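Local coordinates for uncharacterized protein (Burkholderia xenovorans, PDB 5KAK) that is of unknown function but belongs to the NipSnap family, whose domains are grouped with the dimeric alpha-beta barrel proteins, at residues E33-A36 against I37-V41; Q85-R89 against K90-P94. One frame throughout, in Å; residues are numbered along the deposited sequence. Where two conformers were deposited one is given.

Overall arrangement
Following the chain from its N terminus, strand 10-18 leads into helix 23-42, whose last turns hold interaction 1. Strands 45-51 and 58-65 and helix 68-80 come next, before the end of helix 82-92 and the 3-10 turn that follows carry interaction 2 and hand the chain on to strand 96-106. Both contacts are local, joining successive turns, so neither closes a long loop; they lie in series and neither nest nor cross. The centres of interactions 1 and 2 are about 13 Å apart. Even so they touch, Tyr87 lying against Glu33, Gly34 and Ile37. Gly34 CA is 3.3 Å from Tyr87 CZ, so helix 82-92 packs closely on helix 23-42.

Interaction 1: residues E33-A36 against I37-V41; sequences EGIA and IQRPV
Arg39 and Ile35, one helical turn apart, are joined twice, through the backbone and through a water. Arg39 N donates to Ile35 O at 2.9 Å. The same carbonyl also receives a weak hydrogen bond from the water, which in turn accepts from Arg39 NE at 2.7 Å; the water lies at the guanidinium edge, in its plane. One residue earlier, Gly34 O takes a bond from Gln38 N at 3.0 Å and a weaker one from Ile37 N. Proline has no N-H to give, so the regular pattern lapses at Pro40 and the helix kinks; Pro40 CG rests 3.3 Å from Ala36 O.

The arginine shows how an apolar neighbour and a water can share one flat group. In the conformer described, one of two modelled, its chain starts with CG anti to the backbone N (chi1 -177°) and bends at chi3 (39°), which folds the guanidinium back along the helix. Ile35 CG1 then lies over one face, toward the rim, 3.8 Å from Arg39 NE, while Ile35 CG2 approaches Arg39 NH2 at 3.7 Å. Beyond the helix, Arg39 NH1 bonds to Phe109 O of the second subunit and the guanidinium makes a cation-pi contact with Trp117.

This is i to i+4 packing along a proline-kinked helix, in a fold consistent with the dimeric alpha-beta barrel type. Ile37 and Gln38 reach Trp84, Gln38 and Val41 meet Leu78, and Ile35 and Gln38 lie on Trp63 of strand 58-65, placing the helix end between the sheet and helices 68-80 and 82-92.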
loop_
_atom_site.group_PDB
_atom_site.type_symbol
_atom_site.label_atom_id
_atom_site.label_comp_id
_atom_site.label_asym_id
_atom_site.label_seq_id
_atom_site.Cartn_x
_atom_site.Cartn_y
_atom_site.Cartn_z
ATOM N N GLU E 33 -23.319 -19.986 -14.461
ATOM C CA GLU E 33 -23.344 -21.132 -13.564
ATOM C C GLU E 33 -23.265 -20.739 -12.092
ATOM O O GLU E 33 -24.072 -21.199 -11.280
ATOM C CB GLU E 33 -22.201 -22.090 -13.928
ATOM C CG GLU E 33 -22.055 -23.279 -12.997
ATOM C CD GLU E 33 -20.961 -24.246 -13.426
ATOM O OE1 GLU E 33 -20.192 -23.927 -14.365
ATOM O OE2 GLU E 33 -20.864 -25.332 -12.819
ATOM N N GLY E 34 -22.307 -19.883 -11.729
ATOM C CA GLY E 34 -21.981 -19.713 -10.322
ATOM C C GLY E 34 -23.016 -18.970 -9.500
ATOM O O GLY E 34 -23.195 -19.266 -8.316
ATOM N N ILE E 35 -23.695 -17.986 -10.087
ATOM C CA ILE E 35 -24.602 -17.194 -9.263
ATOM C C ILE E 35 -25.861 -17.991 -8.948
ATOM O O ILE E 35 -26.466 -17.803 -7.883
ATOM C CB ILE E 35 -24.911 -15.837 -9.930
ATOM C CG1 ILE E 35 -25.374 -14.816 -8.886
ATOM C CG2 ILE E 35 -25.950 -15.986 -11.042
ATOM C CD1 ILE E 35 -24.303 -14.463 -7.845
ATOM N N ALA E 36 -26.252 -18.915 -9.834
ATOM C CA ALA E 36 -27.389 -19.784 -9.554
ATOM C C ALA E 36 -27.121 -20.661 -8.344
ATOM O O ALA E 36 -28.061 -21.087 -7.665
ATOM C CB ALA E 36 -27.703 -20.653 -10.771
ATOM N N ILE E 37 -25.852 -20.964 -8.078
ATOM C CA ILE E 37 -25.493 -21.691 -6.868
ATOM C C ILE E 37 -25.489 -20.755 -5.668
ATOM O O ILE E 37 -26.094 -21.045 -4.630
ATOM C CB ILE E 37 -24.118 -22.361 -7.026
ATOM C CG1 ILE E 37 -24.081 -23.283 -8.232
ATOM C CG2 ILE E 37 -23.754 -23.134 -5.771
ATOM C CD1 ILE E 37 -22.688 -23.772 -8.542
ATOM N N GLN E 38 -24.793 -19.618 -5.798
ATOM C CA GLN E 38 -24.416 -18.840 -4.627
ATOM C C GLN E 38 -25.535 -17.933 -4.137
ATOM O O GLN E 38 -25.767 -17.841 -2.931
ATOM C CB GLN E 38 -23.160 -18.019 -4.936
ATOM C CG GLN E 38 -22.618 -17.235 -3.740
ATOM C CD GLN E 38 -21.482 -16.301 -4.118
ATOM O OE1 GLN E 38 -21.454 -15.761 -5.221
ATOM N NE2 GLN E 38 -20.532 -16.117 -3.207
ATOM N N ARG E 39 -26.243 -17.263 -5.041
ATOM C CA ARG E 39 -27.236 -16.289 -4.600
ATOM C C ARG E 39 -28.367 -16.891 -3.774
ATOM O O ARG E 39 -28.746 -16.271 -2.765
ATOM C CB ARG E 39 -27.800 -15.527 -5.806
ATOM C CG ARG E 39 -28.789 -14.430 -5.411
ATOM C CD ARG E 39 -28.927 -13.383 -6.496
ATOM N NE ARG E 39 -28.920 -13.979 -7.824
ATOM C CZ ARG E 39 -28.943 -13.282 -8.956
ATOM N NH1 ARG E 39 -28.988 -11.959 -8.920
ATOM N NH2 ARG E 39 -28.926 -13.910 -10.123
ATOM N N PRO E 40 -28.944 -18.050 -4.110
ATOM C CA PRO E 40 -30.032 -18.561 -3.260
ATOM C C PRO E 40 -29.581 -18.892 -1.849
ATOM O O PRO E 40 -30.386 -18.798 -0.914
ATOM C CB PRO E 40 -30.507 -19.822 -3.997
ATOM C CG PRO E 40 -29.944 -19.709 -5.386
ATOM C CD PRO E 40 -28.670 -18.952 -5.243
ATOM N N VAL E 41 -28.327 -19.300 -1.670
ATOM C CA VAL E 41 -27.840 -19.673 -0.346
ATOM C C VAL E 41 -27.545 -18.429 0.486
ATOM O O VAL E 41 -27.992 -18.297 1.640
ATOM C CB VAL E 41 -26.598 -20.573 -0.483
ATOM C CG1 VAL E 41 -26.096 -21.014 0.874
ATOM C CG2 VAL E 41 -26.917 -21.793 -1.372
HETATM O O HOH W 1 -28.853 -16.400 -8.973
#

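Interaction 2: residues Q85-R89 against K90-P94; sequences QEYVR and KNIQP
Tyr87 and Ile92 form the close apolar side of the end of helix 82-92 and the 3-10 turn that follows, where the regular turn gives way to a wider one. Ile92 CG1 approaches Tyr87 CE2 at 3.7 Å, and Ile92 CD1 reaches the hydroxyl end of the ring. Asn91 crosses Tyr87 at about a right angle, its amide plane turned 43° from the ring. With Asn91 CG beside its own backbone N (chi1 -60°), the amide swings back along the helix, and ND2 adds a weak hydrogen bond to Tyr87 O, which already accepts from Asn91 N at 3.0 Å. Phe30 of helix 23-42 meets the tyrosine ring edge-to-face, and His29 touches both Tyr87 and Asn91.

Glu86, Arg89 and Lys90 make up the exposed side. Arg89 grips Glu86 side-on: NH1 meets OE2 at 2.8 Å in an almost straight bond, and NE meets OE1 at 3.0 Å from above the carboxylate plane. Lys90 only skirts this salt bridge, its CB 3.7 Å from Arg89 NH1; in the conformer described, one of two, its NZ touches neither Glu86 OE2 nor Arg89 NH1.

Where the helix widens, Val88 O accepts two donors, Ile92 N at 3.0 Å and Gln93 N at 2.7 Å; the latter is the i to i+5 bond of a pi-type turn. The amide of Gln93 leads outward to Pro20 and Asn21 of the third subunit. The chemistry thus implies a division of labour: Tyr87 and Ile92 turned against helix 23-42, an outer ion pair that would partly neutralise its own charges, and a terminal amide that links subunits.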
loop_
_atom_site.group_PDB
_atom_site.type_symbol
_atom_site.label_atom_id
_atom_site.label_comp_id
_atom_site.label_asym_id
_atom_site.label_seq_id
_atom_site.Cartn_x
_atom_site.Cartn_y
_atom_site.Cartn_z
ATOM N N GLN E 85 -17.992 -26.035 -4.058
ATOM C CA GLN E 85 -16.554 -26.279 -3.984
ATOM C C GLN E 85 -15.993 -26.652 -5.350
ATOM O O GLN E 85 -14.942 -26.144 -5.757
ATOM C CB GLN E 85 -16.246 -27.375 -2.960
ATOM C CG GLN E 85 -16.528 -26.991 -1.514
ATOM C CD GLN E 85 -15.507 -26.011 -0.948
ATOM O OE1 GLN E 85 -14.441 -25.796 -1.528
ATOM N NE2 GLN E 85 -15.829 -25.417 0.198
ATOM N N GLU E 86 -16.698 -27.517 -6.085
ATOM C CA GLU E 86 -16.219 -27.916 -7.407
ATOM C C GLU E 86 -16.240 -26.744 -8.384
ATOM O O GLU E 86 -15.289 -26.554 -9.149
ATOM C CB GLU E 86 -17.052 -29.083 -7.942
ATOM C CG GLU E 86 -16.784 -29.419 -9.402
ATOM C CD GLU E 86 -15.367 -29.911 -9.646
ATOM O OE1 GLU E 86 -14.662 -30.251 -8.665
ATOM O OE2 GLU E 86 -14.964 -29.962 -10.829
ATOM N N TYR E 87 -17.311 -25.945 -8.369
ATOM C CA TYR E 87 -17.387 -24.796 -9.268
ATOM C C TYR E 87 -16.229 -23.830 -9.038
ATOM O O TYR E 87 -15.609 -23.352 -9.997
ATOM C CB TYR E 87 -18.728 -24.080 -9.093
ATOM C CG TYR E 87 -18.737 -22.684 -9.666
ATOM C CD1 TYR E 87 -18.968 -22.469 -11.010
ATOM C CD2 TYR E 87 -18.508 -21.574 -8.859
ATOM C CE1 TYR E 87 -18.965 -21.202 -11.541
ATOM C CE2 TYR E 87 -18.499 -20.299 -9.385
ATOM C CZ TYR E 87 -18.726 -20.117 -10.724
ATOM O OH TYR E 87 -18.728 -18.849 -11.249
ATOM N N VAL E 88 -15.917 -23.536 -7.778
ATOM C CA VAL E 88 -14.819 -22.615 -7.478
ATOM C C VAL E 88 -13.488 -23.202 -7.936
ATOM O O VAL E 88 -12.674 -22.519 -8.572
ATOM C CB VAL E 88 -14.792 -22.280 -5.979
ATOM C CG1 VAL E 88 -13.502 -21.552 -5.620
ATOM C CG2 VAL E 88 -15.991 -21.428 -5.613
ATOM N N ARG E 89 -13.250 -24.477 -7.621
ATOM C CA ARG E 89 -11.980 -25.115 -7.959
ATOM C C ARG E 89 -11.763 -25.154 -9.468
ATOM O O ARG E 89 -10.679 -24.823 -9.964
ATOM C CB ARG E 89 -11.943 -26.531 -7.373
ATOM C CG ARG E 89 -10.730 -27.360 -7.796
ATOM C CD ARG E 89 -11.058 -28.856 -7.885
ATOM N NE ARG E 89 -11.868 -29.191 -9.059
ATOM C CZ ARG E 89 -11.388 -29.320 -10.297
ATOM N NH1 ARG E 89 -12.203 -29.620 -11.300
ATOM N NH2 ARG E 89 -10.097 -29.130 -10.538
ATOM N N LYS E 90 -12.795 -25.550 -10.215
ATOM C CA LYS E 90 -12.653 -25.701 -11.658
ATOM C C LYS E 90 -12.526 -24.350 -12.354
ATOM O O LYS E 90 -11.655 -24.168 -13.216
ATOM C CB LYS E 90 -13.849 -26.481 -12.216
ATOM C CG LYS E 90 -13.803 -26.741 -13.714
ATOM C CD LYS E 90 -15.104 -27.369 -14.209
ATOM C CE LYS E 90 -14.964 -27.880 -15.631
ATOM N NZ LYS E 90 -14.375 -26.855 -16.540
ATOM N N ASN E 91 -13.371 -23.384 -11.984
ATOM C CA ASN E 91 -13.564 -22.212 -12.824
ATOM C C ASN E 91 -13.028 -20.909 -12.264
ATOM O O ASN E 91 -12.597 -20.067 -13.047
ATOM C CB ASN E 91 -15.053 -22.014 -13.118
ATOM C CG ASN E 91 -15.651 -23.200 -13.824
ATOM O OD1 ASN E 91 -15.346 -23.455 -14.993
ATOM N ND2 ASN E 91 -16.497 -23.941 -13.126
ATOM N N ILE E 92 -13.078 -20.698 -10.952
ATOM C CA ILE E 92 -12.746 -19.400 -10.374
ATOM C C ILE E 92 -11.354 -19.392 -9.760
ATOM O O ILE E 92 -10.611 -18.419 -9.914
ATOM C CB ILE E 92 -13.810 -18.980 -9.340
ATOM C CG1 ILE E 92 -15.188 -18.826 -10.005
ATOM C CG2 ILE E 92 -13.390 -17.687 -8.639
ATOM C CD1 ILE E 92 -15.207 -17.935 -11.230
ATOM N N GLN E 93 -11.009 -20.458 -9.043
ATOM C CA GLN E 93 -9.691 -20.581 -8.424
ATOM C C GLN E 93 -8.539 -20.179 -9.340
ATOM O O GLN E 93 -7.659 -19.430 -8.884
ATOM C CB GLN E 93 -9.523 -22.023 -7.920
ATOM C CG GLN E 93 -8.155 -22.320 -7.378
ATOM C CD GLN E 93 -7.906 -21.603 -6.077
ATOM O OE1 GLN E 93 -8.812 -21.471 -5.258
ATOM N NE2 GLN E 93 -6.683 -21.119 -5.884
ATOM N N PRO E 94 -8.473 -20.612 -10.608
ATOM C CA PRO E 94 -7.340 -20.216 -11.462
ATOM C C PRO E 94 -7.285 -18.733 -11.803
ATOM O O PRO E 94 -6.247 -18.276 -12.311
ATOM C CB PRO E 94 -7.544 -21.050 -12.730
ATOM C CG PRO E 94 -8.452 -22.168 -12.314
ATOM C CD PRO E 94 -9.346 -21.586 -11.292
#